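Local coordinates for protein ribulose bisphosphate carboxylase (Pyrococcus horikoshii, PDB 2D69) that probably catalyses the addition of carbon dioxide and water to ribulose 1,5-bisphosphate, giving two molecules of 3-phosphoglycerate, in an archaeal AMP degradation pathway, at residues A[191-195]-A[196-200]. Residues are numbered along the deposited sequence; the frame is centred on the assembly and turned at random.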
loop_
_atom_site.group_PDB
_atom_site.type_symbol
_atom_site.label_atom_id
_atom_site.label_comp_id
_atom_site.label_asym_id
_atom_site.label_seq_id
_atom_site.Cartn_x
_atom_site.Cartn_y
_atom_site.Cartn_z
ATOM N N PHE A 191 1.111 -34.019 -9.970
ATOM C CA PHE A 191 2.427 -33.554 -9.547
ATOM C C PHE A 191 2.441 -32.048 -9.358
ATOM O O PHE A 191 2.567 -31.302 -10.315
ATOM C CB PHE A 191 3.426 -33.976 -10.604
ATOM C CG PHE A 191 4.855 -33.705 -10.259
ATOM C CD1 PHE A 191 5.535 -32.657 -10.861
ATOM C CD2 PHE A 191 5.546 -34.566 -9.445
ATOM C CE1 PHE A 191 6.897 -32.443 -10.591
ATOM C CE2 PHE A 191 6.909 -34.359 -9.154
ATOM C CZ PHE A 191 7.576 -33.288 -9.723
ATOM N N THR A 192 2.277 -31.591 -8.110
ATOM C CA THR A 192 2.185 -30.149 -7.819
ATOM C C THR A 192 3.412 -29.643 -7.078
ATOM O O THR A 192 4.344 -29.076 -7.678
ATOM C CB THR A 192 0.913 -29.870 -7.051
ATOM O OG1 THR A 192 0.770 -30.767 -5.926
ATOM C CG2 THR A 192 -0.306 -30.123 -7.949
ATOM N N SER A 193 3.429 -29.920 -5.786
ATOM C CA SER A 193 4.457 -29.451 -4.897
ATOM C C SER A 193 4.570 -30.417 -3.752
ATOM O O SER A 193 3.572 -30.721 -3.145
ATOM C CB SER A 193 4.199 -28.043 -4.339
ATOM O OG SER A 193 5.434 -27.554 -3.846
ATOM N N PHE A 194 5.799 -30.910 -3.510
ATOM C CA PHE A 194 6.093 -31.837 -2.435
ATOM C C PHE A 194 7.347 -31.414 -1.668
ATOM O O PHE A 194 8.210 -30.629 -2.230
ATOM C CB PHE A 194 6.246 -33.245 -3.038
ATOM C CG PHE A 194 5.121 -33.629 -3.976
ATOM C CD1 PHE A 194 5.267 -33.495 -5.348
ATOM C CD2 PHE A 194 3.928 -34.100 -3.482
ATOM C CE1 PHE A 194 4.211 -33.835 -6.202
ATOM C CE2 PHE A 194 2.879 -34.404 -4.321
ATOM C CZ PHE A 194 3.029 -34.273 -5.690
ATOM N N PRO A 195 7.571 -31.998 -0.486
ATOM C CA PRO A 195 8.799 -31.718 0.284
ATOM C C PRO A 195 10.066 -31.934 -0.506
ATOM O O PRO A 195 11.003 -31.078 -0.424
ATOM C CB PRO A 195 8.742 -32.724 1.447
ATOM C CG PRO A 195 7.320 -33.114 1.573
ATOM C CD PRO A 195 6.720 -32.995 0.211
ATOM N N PHE A 196 10.055 -32.991 -1.328
ATOM C CA PHE A 196 11.222 -33.391 -2.135
ATOM C C PHE A 196 11.224 -32.682 -3.502
ATOM O O PHE A 196 12.169 -32.782 -4.251
ATOM C CB PHE A 196 11.296 -34.936 -2.312
ATOM C CG PHE A 196 10.020 -35.550 -2.771
ATOM C CD1 PHE A 196 9.698 -35.585 -4.113
ATOM C CD2 PHE A 196 9.116 -36.057 -1.841
ATOM C CE1 PHE A 196 8.468 -36.119 -4.536
ATOM C CE2 PHE A 196 7.901 -36.601 -2.240
ATOM C CZ PHE A 196 7.564 -36.633 -3.582
ATOM N N ASN A 197 10.122 -32.025 -3.846
ATOM C CA ASN A 197 10.038 -31.225 -5.076
ATOM C C ASN A 197 9.120 -30.019 -4.886
ATOM O O ASN A 197 7.983 -29.984 -5.355
ATOM C CB ASN A 197 9.563 -32.071 -6.285
ATOM C CG ASN A 197 10.037 -31.523 -7.620
ATOM O OD1 ASN A 197 9.877 -30.349 -7.887
ATOM N ND2 ASN A 197 10.650 -32.377 -8.457
ATOM N N ARG A 198 9.633 -29.013 -4.202
ATOM C CA ARG A 198 8.884 -27.807 -3.935
ATOM C C ARG A 198 8.726 -26.986 -5.194
ATOM O O ARG A 198 9.715 -26.743 -5.890
ATOM C CB ARG A 198 9.576 -26.935 -2.863
ATOM C CG ARG A 198 9.141 -27.209 -1.457
ATOM C CD ARG A 198 9.693 -26.236 -0.364
ATOM N NE ARG A 198 9.107 -24.887 -0.341
ATOM C CZ ARG A 198 9.720 -23.780 -0.775
ATOM N NH1 ARG A 198 10.943 -23.844 -1.263
ATOM N NH2 ARG A 198 9.126 -22.604 -0.680
ATOM N N PHE A 199 7.504 -26.500 -5.415
ATOM C CA PHE A 199 7.163 -25.791 -6.618
ATOM C C PHE A 199 8.169 -24.692 -6.925
ATOM O O PHE A 199 8.741 -24.633 -8.043
ATOM C CB PHE A 199 5.726 -25.195 -6.570
ATOM C CG PHE A 199 5.312 -24.644 -7.893
ATOM C CD1 PHE A 199 5.671 -23.321 -8.282
ATOM C CD2 PHE A 199 4.707 -25.477 -8.826
ATOM C CE1 PHE A 199 5.373 -22.841 -9.566
ATOM C CE2 PHE A 199 4.369 -24.979 -10.084
ATOM C CZ PHE A 199 4.749 -23.675 -10.483
ATOM N N GLU A 200 8.459 -23.841 -5.951
ATOM C CA GLU A 200 9.387 -22.717 -6.279
ATOM C C GLU A 200 10.812 -23.114 -6.584
ATOM O O GLU A 200 11.588 -22.418 -7.368
ATOM C CB GLU A 200 9.349 -21.616 -5.199
ATOM C CG GLU A 200 9.979 -20.304 -5.772
ATOM C CD GLU A 200 9.683 -19.046 -4.961
ATOM O OE1 GLU A 200 9.983 -17.935 -5.476
ATOM O OE2 GLU A 200 9.165 -19.173 -3.821
HETATM O O HOH W 1 12.325 -29.425 -3.053
#
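Ser193 OG accepts the backbone N-H of Phe199, 2.8 Å from OG to N with an N-H...O angle of 155°. With OG anti to the serine nitrogen (chi1 -162°), the small hydroxyl reaches the first turn of helix 199-217. Without this oxygen, as with an alanine in its place, the Phe199 N-H would probably lose its acceptor and the helix start its tie to the loop. Beside it, Phe194 N donates almost straight to Asn197 O at 3.0 Å. The chain reverses between these two residues in a type I turn, whose second position suits the fixed phi of Pro195. A water accepts from Arg198 N and bonds weakly to Pro195 O.

Phe194 CB sits over one face of the Phe196 ring, 3.8 Å from its centroid, while the two rings, nearly parallel, are slid apart and barely overlap. The Asn197 amide stands steeply against Phe191, its ND2 3.4 Å from CZ at the ring edge; Trp165 O and Arg202 hold its polar ends. Leu92 and Met64 of a second subunit pack on Phe194 and Phe196. This type I turn, closed by a single antiparallel bridge, leads from the barrel strand 184-186, past the predicted magnesium ligand Asp188, into the next helix of the RuBisCO alpha/beta barrel.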